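Side-chain contacts in putative antioxidant defense protein Mlr4105 (Mesorhizobium loti, PDB 3C1L), which probably has peroxiredoxin activity, as an all-helical protein of the AhpD-like family, consistent with a role in antioxidant defence: residues 18-23 with 43-48; 67-72 with 121-126; 86-91 with 177-182; 143-148 with 153-158. All blocks are in the same frame, centred on the assembly; numbering follows the deposited sequence.

Interaction 1 of 4, residues 18-23 with 43-48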
loop_
_atom_site.group_PDB
_atom_site.type_symbol
_atom_site.label_atom_id
_atom_site.label_comp_id
_atom_site.label_asym_id
_atom_site.label_seq_id
_atom_site.Cartn_x
_atom_site.Cartn_y
_atom_site.Cartn_z
ATOM N N GLU B 18 41.716 -7.090 21.902
ATOM C CA GLU B 18 42.275 -5.966 22.658
ATOM C C GLU B 18 42.099 -4.589 21.986
ATOM O O GLU B 18 41.908 -3.588 22.692
ATOM C CB GLU B 18 43.731 -6.218 22.992
ATOM C CG GLU B 18 43.893 -7.080 24.247
ATOM C CD GLU B 18 43.312 -6.410 25.486
ATOM O OE1 GLU B 18 42.870 -5.232 25.401
ATOM O OE2 GLU B 18 43.308 -7.059 26.544
ATOM N N PRO B 19 42.184 -4.531 20.640
ATOM C CA PRO B 19 41.797 -3.360 19.884
ATOM C C PRO B 19 40.354 -2.898 20.103
ATOM O O PRO B 19 40.111 -1.702 20.176
ATOM C CB PRO B 19 42.006 -3.809 18.439
ATOM C CG PRO B 19 43.117 -4.758 18.509
ATOM C CD PRO B 19 43.094 -5.388 19.860
ATOM N N THR B 20 39.413 -3.822 20.205
ATOM C CA THR B 20 38.011 -3.460 20.408
ATOM C C THR B 20 37.720 -2.993 21.821
ATOM O O THR B 20 36.977 -2.040 22.029
ATOM C CB THR B 20 37.110 -4.612 20.039
ATOM O OG1 THR B 20 37.281 -4.859 18.643
ATOM C CG2 THR B 20 35.624 -4.319 20.334
ATOM N N LYS B 21 38.311 -3.670 22.791
ATOM C CA LYS B 21 38.245 -3.213 24.176
ATOM C C LYS B 21 38.704 -1.737 24.306
ATOM O O LYS B 21 38.014 -0.907 24.911
ATOM C CB LYS B 21 39.105 -4.123 25.056
ATOM C CG LYS B 21 38.648 -5.589 25.098
ATOM C CD LYS B 21 39.401 -6.349 26.206
ATOM C CE LYS B 21 39.551 -7.850 25.925
ATOM N NZ LYS B 21 40.629 -8.482 26.795
ATOM N N ALA B 22 39.859 -1.434 23.707
ATOM C CA ALA B 22 40.420 -0.072 23.649
ATOM C C ALA B 22 39.494 0.936 22.959
ATOM O O ALA B 22 39.237 2.044 23.485
ATOM C CB ALA B 22 41.779 -0.101 22.946
ATOM N N TYR B 23 39.000 0.555 21.783
ATOM C CA TYR B 23 38.128 1.389 21.010
ATOM C C TYR B 23 36.852 1.756 21.768
ATOM O O TYR B 23 36.377 2.899 21.710
ATOM C CB TYR B 23 37.722 0.660 19.727
ATOM C CG TYR B 23 36.796 1.492 18.882
ATOM C CD1 TYR B 23 37.252 2.638 18.227
ATOM C CD2 TYR B 23 35.439 1.171 18.780
ATOM C CE1 TYR B 23 36.383 3.409 17.473
ATOM C CE2 TYR B 23 34.592 1.928 18.041
ATOM C CZ TYR B 23 35.069 3.036 17.396
ATOM O OH TYR B 23 34.199 3.764 16.672
ATOM N N PHE B 43 31.467 -9.389 17.430
ATOM C CA PHE B 43 31.787 -10.833 17.253
ATOM C C PHE B 43 32.780 -11.042 16.098
ATOM O O PHE B 43 33.356 -12.117 15.966
ATOM C CB PHE B 43 30.522 -11.677 17.009
ATOM C CG PHE B 43 29.845 -11.418 15.651
ATOM C CD1 PHE B 43 30.255 -12.086 14.502
ATOM C CD2 PHE B 43 28.812 -10.526 15.544
ATOM C CE1 PHE B 43 29.642 -11.859 13.286
ATOM C CE2 PHE B 43 28.189 -10.286 14.309
ATOM C CZ PHE B 43 28.612 -10.955 13.187
ATOM N N ASP B 44 32.974 -9.999 15.282
ATOM C CA ASP B 44 33.896 -9.992 14.154
ATOM C C ASP B 44 34.514 -8.580 13.954
ATOM O O ASP B 44 33.856 -7.684 13.435
ATOM C CB ASP B 44 33.073 -10.408 12.918
ATOM C CG ASP B 44 33.922 -10.874 11.751
ATOM O OD1 ASP B 44 35.117 -10.546 11.673
ATOM O OD2 ASP B 44 33.379 -11.610 10.905
ATOM N N ASP B 45 35.767 -8.373 14.351
ATOM C CA ASP B 45 36.410 -7.052 14.234
ATOM C C ASP B 45 36.418 -6.553 12.800
ATOM O O ASP B 45 36.640 -5.370 12.556
ATOM C CB ASP B 45 37.880 -7.098 14.708
ATOM C CG ASP B 45 38.036 -7.013 16.219
ATOM O OD1 ASP B 45 37.011 -7.091 16.937
ATOM O OD2 ASP B 45 39.201 -6.879 16.682
ATOM N N LYS B 46 36.234 -7.488 11.866
ATOM C CA LYS B 46 36.221 -7.232 10.428
ATOM C C LYS B 46 34.981 -6.467 10.065
ATOM O O LYS B 46 35.037 -5.457 9.373
ATOM C CB LYS B 46 36.240 -8.581 9.675
ATOM C CG LYS B 46 36.801 -8.565 8.267
ATOM C CD LYS B 46 37.637 -9.834 7.991
ATOM C CE LYS B 46 38.501 -9.685 6.710
ATOM N NZ LYS B 46 39.470 -10.837 6.453
ATOM N N LYS B 47 33.856 -6.971 10.556
ATOM C CA LYS B 47 32.578 -6.357 10.365
ATOM C C LYS B 47 32.479 -5.002 11.117
ATOM O O LYS B 47 32.042 -4.010 10.559
ATOM C CB LYS B 47 31.478 -7.312 10.847
ATOM C CG LYS B 47 31.448 -8.661 10.146
ATOM C CD LYS B 47 30.070 -9.327 10.276
ATOM C CE LYS B 47 29.981 -10.726 9.661
ATOM N NZ LYS B 47 30.918 -10.989 8.552
ATOM N N LEU B 48 32.876 -4.986 12.382
ATOM C CA LEU B 48 32.848 -3.779 13.210
ATOM C C LEU B 48 33.594 -2.653 12.507
ATOM O O LEU B 48 33.063 -1.566 12.348
ATOM C CB LEU B 48 33.465 -4.081 14.591
ATOM C CG LEU B 48 33.518 -3.019 15.687
ATOM C CD1 LEU B 48 32.113 -2.525 16.032
ATOM C CD2 LEU B 48 34.225 -3.575 16.949
#
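T20 crosses D45 obliquely, hydroxyl to carboxylate, and also meets L48, on the first turn of helix 45-60. The hydroxyl makes the polar part of the contact. T20 OG1 donates to D45 OD1 at 2.8 Å, and the donor stands above the carboxylate, 49° out of its plane. The rotation of T20 splits its two branches. OG1 lies anti to the carbonyl carbon (chi1 -64°) and faces the acid, while the methyl faces the leucine. T20 CG2 meets L48 CD2 at 3.7 Å, tip to tip. The same L48 CD2 also sits 3.7 Å from T20 OG1, so one methyl borders both branches.

Helix 45-60 is opened by D44 at its N-cap. K46 N donates to D44 OD1 at 3.3 Å. K47 NZ pairs weakly with D44 OD2 at 3.5 Å and forms a salt bridge with D57 of the second subunit. L38 of helix 36-40 lies against both Y23 and L48. S17 OG is a further hydrogen-bond partner of T20 OG1.

T20 and L48 are buried, whereas D45 remains partly exposed. The acid therefore gives a buried hydroxyl an acceptor. D45 stands near the N-terminal end of its helix, whose dipole would probably favour its negative charge. One directed bond and one methyl contact thus join two helix starts.

Interaction 2 of 4, residues 67-72 with 121-126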
loop_
_atom_site.group_PDB
_atom_site.type_symbol
_atom_site.label_atom_id
_atom_site.label_comp_id
_atom_site.label_asym_id
_atom_site.label_seq_id
_atom_site.Cartn_x
_atom_site.Cartn_y
_atom_site.Cartn_z
ATOM N N LYS B 67 25.978 17.977 9.889
ATOM C CA LYS B 67 25.758 16.731 10.602
ATOM C C LYS B 67 24.286 16.622 11.016
ATOM O O LYS B 67 23.762 15.539 11.063
ATOM C CB LYS B 67 26.721 16.554 11.796
ATOM C CG LYS B 67 28.196 16.529 11.384
ATOM C CD LYS B 67 29.171 16.055 12.498
ATOM C CE LYS B 67 28.687 16.369 13.917
ATOM N NZ LYS B 67 29.711 16.061 15.001
ATOM N N LEU B 68 23.644 17.758 11.306
ATOM C CA LEU B 68 22.258 17.761 11.761
ATOM C C LEU B 68 21.303 17.394 10.623
ATOM O O LEU B 68 20.351 16.669 10.860
ATOM C CB LEU B 68 21.898 19.117 12.410
ATOM C CG LEU B 68 20.408 19.429 12.626
ATOM C CD1 LEU B 68 19.801 18.520 13.696
ATOM C CD2 LEU B 68 20.193 20.879 13.015
ATOM N N ASP B 69 21.568 17.873 9.402
ATOM C CA ASP B 69 20.785 17.494 8.218
ATOM C C ASP B 69 20.725 15.988 8.024
ATOM O O ASP B 69 19.657 15.404 7.741
ATOM C CB ASP B 69 21.404 18.074 6.922
ATOM C CG ASP B 69 21.165 19.559 6.747
ATOM O OD1 ASP B 69 20.200 20.167 7.311
ATOM O OD2 ASP B 69 21.986 20.143 6.012
ATOM N N ARG B 70 21.888 15.366 8.132
ATOM C CA ARG B 70 22.030 13.911 8.002
ATOM C C ARG B 70 21.346 13.129 9.129
ATOM O O ARG B 70 20.655 12.175 8.845
ATOM C CB ARG B 70 23.497 13.520 7.831
ATOM C CG ARG B 70 24.086 14.011 6.530
ATOM C CD ARG B 70 25.560 13.778 6.472
ATOM N NE ARG B 70 26.336 14.896 7.006
ATOM C CZ ARG B 70 27.649 14.921 7.130
ATOM N NH1 ARG B 70 28.383 13.851 6.873
ATOM N NH2 ARG B 70 28.232 16.032 7.567
ATOM N N GLU B 71 21.488 13.570 10.392
ATOM C CA GLU B 71 20.668 13.021 11.486
ATOM C C GLU B 71 19.162 13.243 11.248
ATOM O O GLU B 71 18.344 12.422 11.689
ATOM C CB GLU B 71 21.048 13.613 12.837
ATOM C CG GLU B 71 22.452 13.285 13.286
ATOM C CD GLU B 71 22.630 11.844 13.801
ATOM O OE1 GLU B 71 21.650 11.062 13.803
ATOM O OE2 GLU B 71 23.757 11.493 14.197
HETATM N N MSE B 72 18.773 14.326 10.577
HETATM C CA MSE B 72 17.342 14.547 10.225
HETATM C C MSE B 72 16.874 13.584 9.180
HETATM O O MSE B 72 15.747 13.072 9.247
HETATM C CB MSE B 72 17.053 15.980 9.725
HETATM C CG MSE B 72 16.926 17.005 10.845
HETATM SE SE MSE B 72 16.631 18.875 10.239
HETATM C CE MSE B 72 15.512 18.646 8.768
ATOM N N THR B 121 12.930 20.777 3.741
ATOM C CA THR B 121 11.754 20.148 3.182
ATOM C C THR B 121 12.081 19.342 1.899
ATOM O O THR B 121 11.642 18.218 1.770
ATOM C CB THR B 121 10.636 21.178 2.940
ATOM O OG1 THR B 121 10.331 21.822 4.181
ATOM C CG2 THR B 121 9.358 20.553 2.363
ATOM N N ALA B 122 12.802 19.913 0.950
ATOM C CA ALA B 122 13.085 19.222 -0.286
ATOM C C ALA B 122 13.887 17.934 -0.060
ATOM O O ALA B 122 13.641 16.917 -0.697
ATOM C CB ALA B 122 13.789 20.145 -1.282
HETATM N N MSE B 123 14.836 18.020 0.871
HETATM C CA MSE B 123 15.710 16.945 1.263
HETATM C C MSE B 123 14.962 15.746 1.852
HETATM O O MSE B 123 15.175 14.588 1.454
HETATM C CB MSE B 123 16.690 17.530 2.299
HETATM C CG MSE B 123 17.617 16.544 2.933
HETATM SE SE MSE B 123 18.865 17.516 4.057
HETATM C CE MSE B 123 17.589 17.870 5.578
ATOM N N LEU B 124 14.046 16.069 2.756
ATOM C CA LEU B 124 13.296 15.125 3.520
ATOM C C LEU B 124 12.213 14.548 2.636
ATOM O O LEU B 124 11.940 13.368 2.710
ATOM C CB LEU B 124 12.709 15.799 4.787
ATOM C CG LEU B 124 13.676 16.139 5.956
ATOM C CD1 LEU B 124 12.930 16.560 7.243
ATOM C CD2 LEU B 124 14.621 15.010 6.275
ATOM N N GLU B 125 11.610 15.358 1.779
ATOM C CA GLU B 125 10.623 14.801 0.855
ATOM C C GLU B 125 11.278 13.818 -0.130
ATOM O O GLU B 125 10.687 12.771 -0.442
ATOM C CB GLU B 125 9.849 15.902 0.118
ATOM C CG GLU B 125 8.920 16.759 1.033
ATOM C CD GLU B 125 7.648 16.048 1.509
ATOM O OE1 GLU B 125 7.493 14.820 1.254
ATOM O OE2 GLU B 125 6.790 16.729 2.150
ATOM N N PHE B 126 12.497 14.118 -0.597
ATOM C CA PHE B 126 13.206 13.129 -1.421
ATOM C C PHE B 126 13.448 11.792 -0.635
ATOM O O PHE B 126 13.163 10.682 -1.122
ATOM C CB PHE B 126 14.489 13.700 -1.923
ATOM C CG PHE B 126 15.229 12.813 -2.855
ATOM C CD1 PHE B 126 14.833 12.700 -4.186
ATOM C CD2 PHE B 126 16.357 12.115 -2.424
ATOM C CE1 PHE B 126 15.513 11.888 -5.075
ATOM C CE2 PHE B 126 17.053 11.258 -3.307
ATOM C CZ PHE B 126 16.635 11.162 -4.649
#
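M72 and L124 meet methyl to methyl, with M72 CE 3.7 Å from L124 CD1. M72 CE also lies 3.9 Å from M123 CE. Both selenomethionines turn at the last torsion, chi3 37° in M72 and 76° in M123, and this bend brings the two methyls together. Each of these pairs crosses at about a right angle.

A second group joins apolar atoms to D69 and to backbone. M123 runs across D69, with SE 3.9 Å from D69 CB. Its CE lies 3.9 Å from D69 OD1 and at the same distance from D69 O. L124 uses its other branch, CD2, which rests 3.7 Å from M72 O.

No hydrogen bond links the two segments. Their axes run 10.8 Å apart and cross at -35°. M123 also packs on I158 of helix 152-175, and L124 on F111 and L116. A PEG molecule, probably from the crystallisation liquor, lies about 4 Å from the side chain of M72.

All four touching residues are buried. Cohesion between helices 67-80 and 118-132 here rests mainly on van der Waals contact of the methionine and leucine side chains, with the CB and carboxylate of D69 as one surface, and on no directed bond.

Interaction 3 of 4, residues 86-91 with 177-182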
loop_
_atom_site.group_PDB
_atom_site.type_symbol
_atom_site.label_atom_id
_atom_site.label_comp_id
_atom_site.label_asym_id
_atom_site.label_seq_id
_atom_site.Cartn_x
_atom_site.Cartn_y
_atom_site.Cartn_z
ATOM N N CYS B 86 16.681 3.215 15.920
ATOM C CA CYS B 86 17.186 4.362 15.237
ATOM C C CYS B 86 16.473 5.600 15.625
ATOM O O CYS B 86 17.113 6.650 15.719
ATOM C CB CYS B 86 17.117 4.168 13.743
ATOM S SG CYS B 86 18.316 2.927 13.147
ATOM N N LEU B 87 15.175 5.488 15.914
ATOM C CA LEU B 87 14.447 6.643 16.393
ATOM C C LEU B 87 14.952 7.121 17.765
ATOM O O LEU B 87 15.062 8.331 18.016
ATOM C CB LEU B 87 12.941 6.372 16.402
ATOM C CG LEU B 87 12.295 6.295 15.021
ATOM C CD1 LEU B 87 10.851 5.785 15.078
ATOM C CD2 LEU B 87 12.359 7.676 14.325
ATOM N N THR B 88 15.268 6.161 18.628
ATOM C CA THR B 88 15.863 6.435 19.912
ATOM C C THR B 88 17.240 7.126 19.828
ATOM O O THR B 88 17.458 8.151 20.489
ATOM C CB THR B 88 15.948 5.138 20.728
ATOM O OG1 THR B 88 14.629 4.696 20.983
ATOM C CG2 THR B 88 16.699 5.320 22.071
ATOM N N ALA B 89 18.145 6.549 19.038
ATOM C CA ALA B 89 19.543 6.938 18.962
ATOM C C ALA B 89 19.775 8.223 18.187
ATOM O O ALA B 89 20.543 9.076 18.607
ATOM C CB ALA B 89 20.362 5.787 18.339
ATOM N N HIS B 90 19.084 8.355 17.053
ATOM C CA HIS B 90 19.231 9.498 16.168
ATOM C C HIS B 90 18.244 10.616 16.526
ATOM O O HIS B 90 18.526 11.780 16.290
ATOM C CB HIS B 90 19.173 9.036 14.715
ATOM C CG HIS B 90 20.271 8.064 14.379
ATOM N ND1 HIS B 90 21.581 8.447 14.204
ATOM C CD2 HIS B 90 20.265 6.716 14.296
ATOM C CE1 HIS B 90 22.324 7.384 13.981
ATOM N NE2 HIS B 90 21.548 6.319 14.030
ATOM N N GLY B 91 17.118 10.265 17.144
ATOM C CA GLY B 91 16.302 11.228 17.872
ATOM C C GLY B 91 17.115 12.018 18.889
ATOM O O GLY B 91 17.066 13.249 18.894
HETATM N N MSE B 177 17.027 -5.196 17.600
HETATM C CA MSE B 177 18.207 -4.582 18.248
HETATM C C MSE B 177 17.737 -3.522 19.218
HETATM O O MSE B 177 16.807 -2.793 18.920
HETATM C CB MSE B 177 19.165 -3.982 17.220
HETATM C CG MSE B 177 20.608 -3.720 17.779
HETATM SE SE MSE B 177 21.548 -2.634 16.434
HETATM C CE MSE B 177 22.131 -4.143 15.359
ATOM N N ARG B 178 18.386 -3.450 20.380
ATOM C CA ARG B 178 17.931 -2.623 21.495
ATOM C C ARG B 178 18.829 -1.419 21.730
ATOM O O ARG B 178 19.986 -1.583 22.030
ATOM C CB ARG B 178 17.880 -3.466 22.777
ATOM C CG ARG B 178 16.917 -4.646 22.684
ATOM C CD ARG B 178 15.617 -4.113 22.193
ATOM N NE ARG B 178 14.494 -5.005 22.344
ATOM C CZ ARG B 178 13.279 -4.618 22.720
ATOM N NH1 ARG B 178 13.037 -3.350 23.055
ATOM N NH2 ARG B 178 12.313 -5.528 22.799
ATOM N N PRO B 179 18.277 -0.201 21.610
ATOM C CA PRO B 179 19.093 0.981 21.801
ATOM C C PRO B 179 19.485 1.140 23.257
ATOM O O PRO B 179 18.781 0.657 24.144
ATOM C CB PRO B 179 18.155 2.126 21.362
ATOM C CG PRO B 179 16.780 1.633 21.668
ATOM C CD PRO B 179 16.838 0.114 21.647
ATOM N N ASN B 180 20.562 1.857 23.533
ATOM C CA ASN B 180 20.973 2.065 24.933
ATOM C C ASN B 180 19.912 2.842 25.719
ATOM O O ASN B 180 19.404 3.862 25.254
ATOM C CB ASN B 180 22.296 2.830 25.016
ATOM C CG ASN B 180 23.396 2.176 24.213
ATOM O OD1 ASN B 180 23.265 2.042 23.026
ATOM N ND2 ASN B 180 24.486 1.768 24.875
ATOM N N ASP B 181 19.643 2.395 26.938
ATOM C CA ASP B 181 18.603 2.981 27.765
ATOM C C ASP B 181 18.871 4.480 27.980
ATOM O O ASP B 181 17.926 5.257 28.157
ATOM C CB ASP B 181 18.498 2.223 29.108
ATOM C CG ASP B 181 17.243 2.627 29.950
ATOM O OD1 ASP B 181 16.091 2.619 29.414
ATOM O OD2 ASP B 181 17.416 2.936 31.162
ATOM N N GLU B 182 20.152 4.862 27.940
ATOM C CA GLU B 182 20.611 6.206 28.306
ATOM C C GLU B 182 20.215 7.281 27.304
ATOM O O GLU B 182 20.150 8.455 27.658
ATOM C CB GLU B 182 22.142 6.232 28.452
ATOM C CG GLU B 182 22.686 5.559 29.705
ATOM C CD GLU B 182 22.933 4.056 29.591
ATOM O OE1 GLU B 182 22.608 3.424 28.551
ATOM O OE2 GLU B 182 23.474 3.501 30.573
#
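P179 makes the main contact with T88, and the chain reaches it from the end of helix 152-175 by way of M177 and R178. R178 NH2 bonds to the carbonyl of A113 of the third subunit, so the start of the loop is also held by a neighbouring chain.

P179 then lays its ring against T88. P179 CB is 3.6 Å from T88 CG2, and P179 CG is 3.7 Å from both T88 CB and T88 CG2. The threonine crosses the ring at about a right angle. In T88, OG1 lies beside the backbone N (chi1 -64°) and CG2 anti to it. OG1 bonds to Y84 O one turn earlier in the helix. The hydroxyl is thus satisfied within helix 84-98, and T88 meets the proline mainly through carbon.

C86 and H90 are spaced as the second cysteine and the histidine of the CxxC-x3-H motif of AhpD-like proteins, which probably forms the redox centre here. T88 falls between C86 and H90, so the loop covers the probable active-site helix on its T88 side.

N180 comes next and brings its backbone O to 4.4 Å from T88 CG2. Its side-chain amide turns elsewhere: OD1 accepts from N36 N, and ND2 donates to V34 O.

Interaction 4 of 4, residues 143-148 with 153-158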
loop_
_atom_site.group_PDB
_atom_site.type_symbol
_atom_site.label_atom_id
_atom_site.label_comp_id
_atom_site.label_asym_id
_atom_site.label_seq_id
_atom_site.Cartn_x
_atom_site.Cartn_y
_atom_site.Cartn_z
ATOM N N ALA B 143 15.835 16.909 -10.160
ATOM C CA ALA B 143 15.605 18.264 -10.602
ATOM C C ALA B 143 15.068 19.109 -9.445
ATOM O O ALA B 143 15.534 20.221 -9.232
ATOM C CB ALA B 143 14.643 18.278 -11.790
ATOM N N ALA B 144 14.124 18.574 -8.679
ATOM C CA ALA B 144 13.550 19.312 -7.540
ATOM C C ALA B 144 14.602 19.569 -6.434
ATOM O O ALA B 144 14.620 20.649 -5.867
ATOM C CB ALA B 144 12.321 18.597 -7.002
ATOM N N LEU B 145 15.511 18.626 -6.165
ATOM C CA LEU B 145 16.610 18.883 -5.231
ATOM C C LEU B 145 17.511 19.997 -5.763
ATOM O O LEU B 145 17.965 20.881 -4.992
ATOM C CB LEU B 145 17.464 17.630 -4.952
ATOM C CG LEU B 145 16.820 16.543 -4.072
ATOM C CD1 LEU B 145 17.658 15.213 -3.988
ATOM C CD2 LEU B 145 16.510 17.066 -2.717
ATOM N N ARG B 146 17.816 19.961 -7.057
ATOM C CA ARG B 146 18.589 21.047 -7.660
ATOM C C ARG B 146 17.934 22.411 -7.540
ATOM O O ARG B 146 18.613 23.377 -7.237
ATOM C CB ARG B 146 18.909 20.782 -9.101
ATOM C CG ARG B 146 19.848 19.636 -9.326
ATOM C CD ARG B 146 20.372 19.714 -10.727
ATOM N NE ARG B 146 21.105 18.511 -11.039
ATOM C CZ ARG B 146 20.589 17.424 -11.590
ATOM N NH1 ARG B 146 19.322 17.377 -12.009
ATOM N NH2 ARG B 146 21.370 16.386 -11.776
ATOM N N LYS B 147 16.626 22.491 -7.745
ATOM C CA LYS B 147 15.875 23.742 -7.483
ATOM C C LYS B 147 15.997 24.216 -6.018
ATOM O O LYS B 147 15.889 25.407 -5.751
ATOM C CB LYS B 147 14.374 23.574 -7.806
ATOM C CG LYS B 147 14.117 23.304 -9.220
ATOM C CD LYS B 147 12.629 23.337 -9.583
ATOM C CE LYS B 147 12.469 22.794 -11.014
ATOM N NZ LYS B 147 11.092 22.920 -11.595
ATOM N N ALA B 148 16.200 23.294 -5.076
ATOM C CA ALA B 148 16.357 23.656 -3.657
ATOM C C ALA B 148 17.814 24.065 -3.317
ATOM O O ALA B 148 18.111 24.452 -2.173
ATOM C CB ALA B 148 15.886 22.511 -2.790
ATOM N N ARG B 153 26.836 16.331 -5.848
ATOM C CA ARG B 153 27.473 15.664 -4.722
ATOM C C ARG B 153 26.562 15.660 -3.473
ATOM O O ARG B 153 26.476 14.645 -2.784
ATOM C CB ARG B 153 28.840 16.227 -4.467
ATOM C CG ARG B 153 29.588 15.587 -3.314
ATOM C CD ARG B 153 29.515 14.009 -3.212
ATOM N NE ARG B 153 29.615 13.664 -1.800
ATOM C CZ ARG B 153 30.714 13.864 -1.058
ATOM N NH1 ARG B 153 31.820 14.312 -1.628
ATOM N NH2 ARG B 153 30.712 13.576 0.263
ATOM N N ASP B 154 25.805 16.739 -3.249
ATOM C CA ASP B 154 24.802 16.753 -2.181
ATOM C C ASP B 154 23.699 15.731 -2.393
ATOM O O ASP B 154 23.246 15.079 -1.443
ATOM C CB ASP B 154 24.119 18.110 -2.082
ATOM C CG ASP B 154 25.085 19.259 -1.782
ATOM O OD1 ASP B 154 26.206 19.011 -1.245
ATOM O OD2 ASP B 154 24.698 20.427 -2.104
ATOM N N ILE B 155 23.248 15.588 -3.631
ATOM C CA ILE B 155 22.168 14.632 -3.951
ATOM C C ILE B 155 22.654 13.235 -3.655
ATOM O O ILE B 155 21.959 12.418 -3.029
ATOM C CB ILE B 155 21.760 14.716 -5.458
ATOM C CG1 ILE B 155 21.052 16.049 -5.761
ATOM C CG2 ILE B 155 20.883 13.492 -5.892
ATOM C CD1 ILE B 155 20.553 16.177 -7.196
ATOM N N TRP B 156 23.882 12.971 -4.081
ATOM C CA TRP B 156 24.594 11.768 -3.692
ATOM C C TRP B 156 24.571 11.544 -2.165
ATOM O O TRP B 156 24.289 10.439 -1.730
ATOM C CB TRP B 156 26.057 11.738 -4.210
ATOM C CG TRP B 156 26.805 10.528 -3.693
ATOM C CD1 TRP B 156 27.275 10.314 -2.404
ATOM C CD2 TRP B 156 27.100 9.329 -4.417
ATOM N NE1 TRP B 156 27.853 9.068 -2.303
ATOM C CE2 TRP B 156 27.769 8.447 -3.521
ATOM C CE3 TRP B 156 26.915 8.936 -5.742
ATOM C CZ2 TRP B 156 28.219 7.208 -3.909
ATOM C CZ3 TRP B 156 27.361 7.703 -6.118
ATOM C CH2 TRP B 156 28.013 6.845 -5.205
ATOM N N ASP B 157 24.880 12.560 -1.364
ATOM C CA ASP B 157 24.957 12.377 0.097
ATOM C C ASP B 157 23.580 12.164 0.742
ATOM O O ASP B 157 23.416 11.366 1.707
ATOM C CB ASP B 157 25.663 13.564 0.750
ATOM C CG ASP B 157 27.151 13.622 0.453
ATOM O OD1 ASP B 157 27.747 12.589 0.119
ATOM O OD2 ASP B 157 27.751 14.723 0.563
ATOM N N ILE B 158 22.587 12.876 0.220
ATOM C CA ILE B 158 21.195 12.701 0.698
ATOM C C ILE B 158 20.756 11.278 0.404
ATOM O O ILE B 158 20.204 10.576 1.283
ATOM C CB ILE B 158 20.174 13.714 0.064
ATOM C CG1 ILE B 158 20.531 15.174 0.467
ATOM C CG2 ILE B 158 18.704 13.288 0.406
ATOM C CD1 ILE B 158 20.086 16.333 -0.563
#
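L145 meets I155 from its first side-chain carbon onward. L145 CB is 4.0 Å from I155 CG1 and 4.1 Å from I155 CD1. Beyond CG the leucine forks. L145 CD1 stays with the same isoleucine, 3.9 Å from I155 CG1 and 4.1 Å from I155 CG2. L145 CD2 turns to the next turn of helix 152-175 and reaches I158 CD1 at 4.2 Å. The two branches thus span two isoleucines one turn apart.

I155 has its CG1 anti to the carbonyl carbon (chi1 -69°), and an extended chi2 (-177°) carries CD1 on to R146. There I155 CD1 meets R146 CG at 4.1 Å, with the two side chains at about a right angle. Only the aliphatic part of R146 touches I155. Its charged end forms salt bridges with E139 and D152.

F126 of helix 118-132 packs on both L145 and I158. Away from the interface, R153 NE and NH2 both bond to D157 OD1, side-on and in the guanidinium plane, with NE at 2.9 Å. I155 also packs on L9 of the second subunit.

The contact has no hydrogen bond across it. The short segments cross at 116°, and a brief loop joins their helices. These are two consecutive helices packed crosswise around a short link, in the all-helical AhpD-like fold.

Interactions 2 and 4 are neighbours, with centres 11 Å apart. Helix 118-132 of interaction 2 packs on interaction 4: F126 CG lies 3.6 Å from L145 CD1, and A122 CB lies 3.5 Å from A148 CB. Interactions 2 and 3 have centres 19 Å apart but join at the probable active site. There E71 OE1 and H90 ND1 are 2.6 Å apart, a probable hydrogen bond. PEG lies near M72, and PEG also makes a weak hydrogen bond with H90 NE2; such molecules often mark pockets. Interaction 1 is remote from interaction 4, about 36 Å between centres, yet both touch the second subunit. F43 meets W156 of the second subunit edge-to-face.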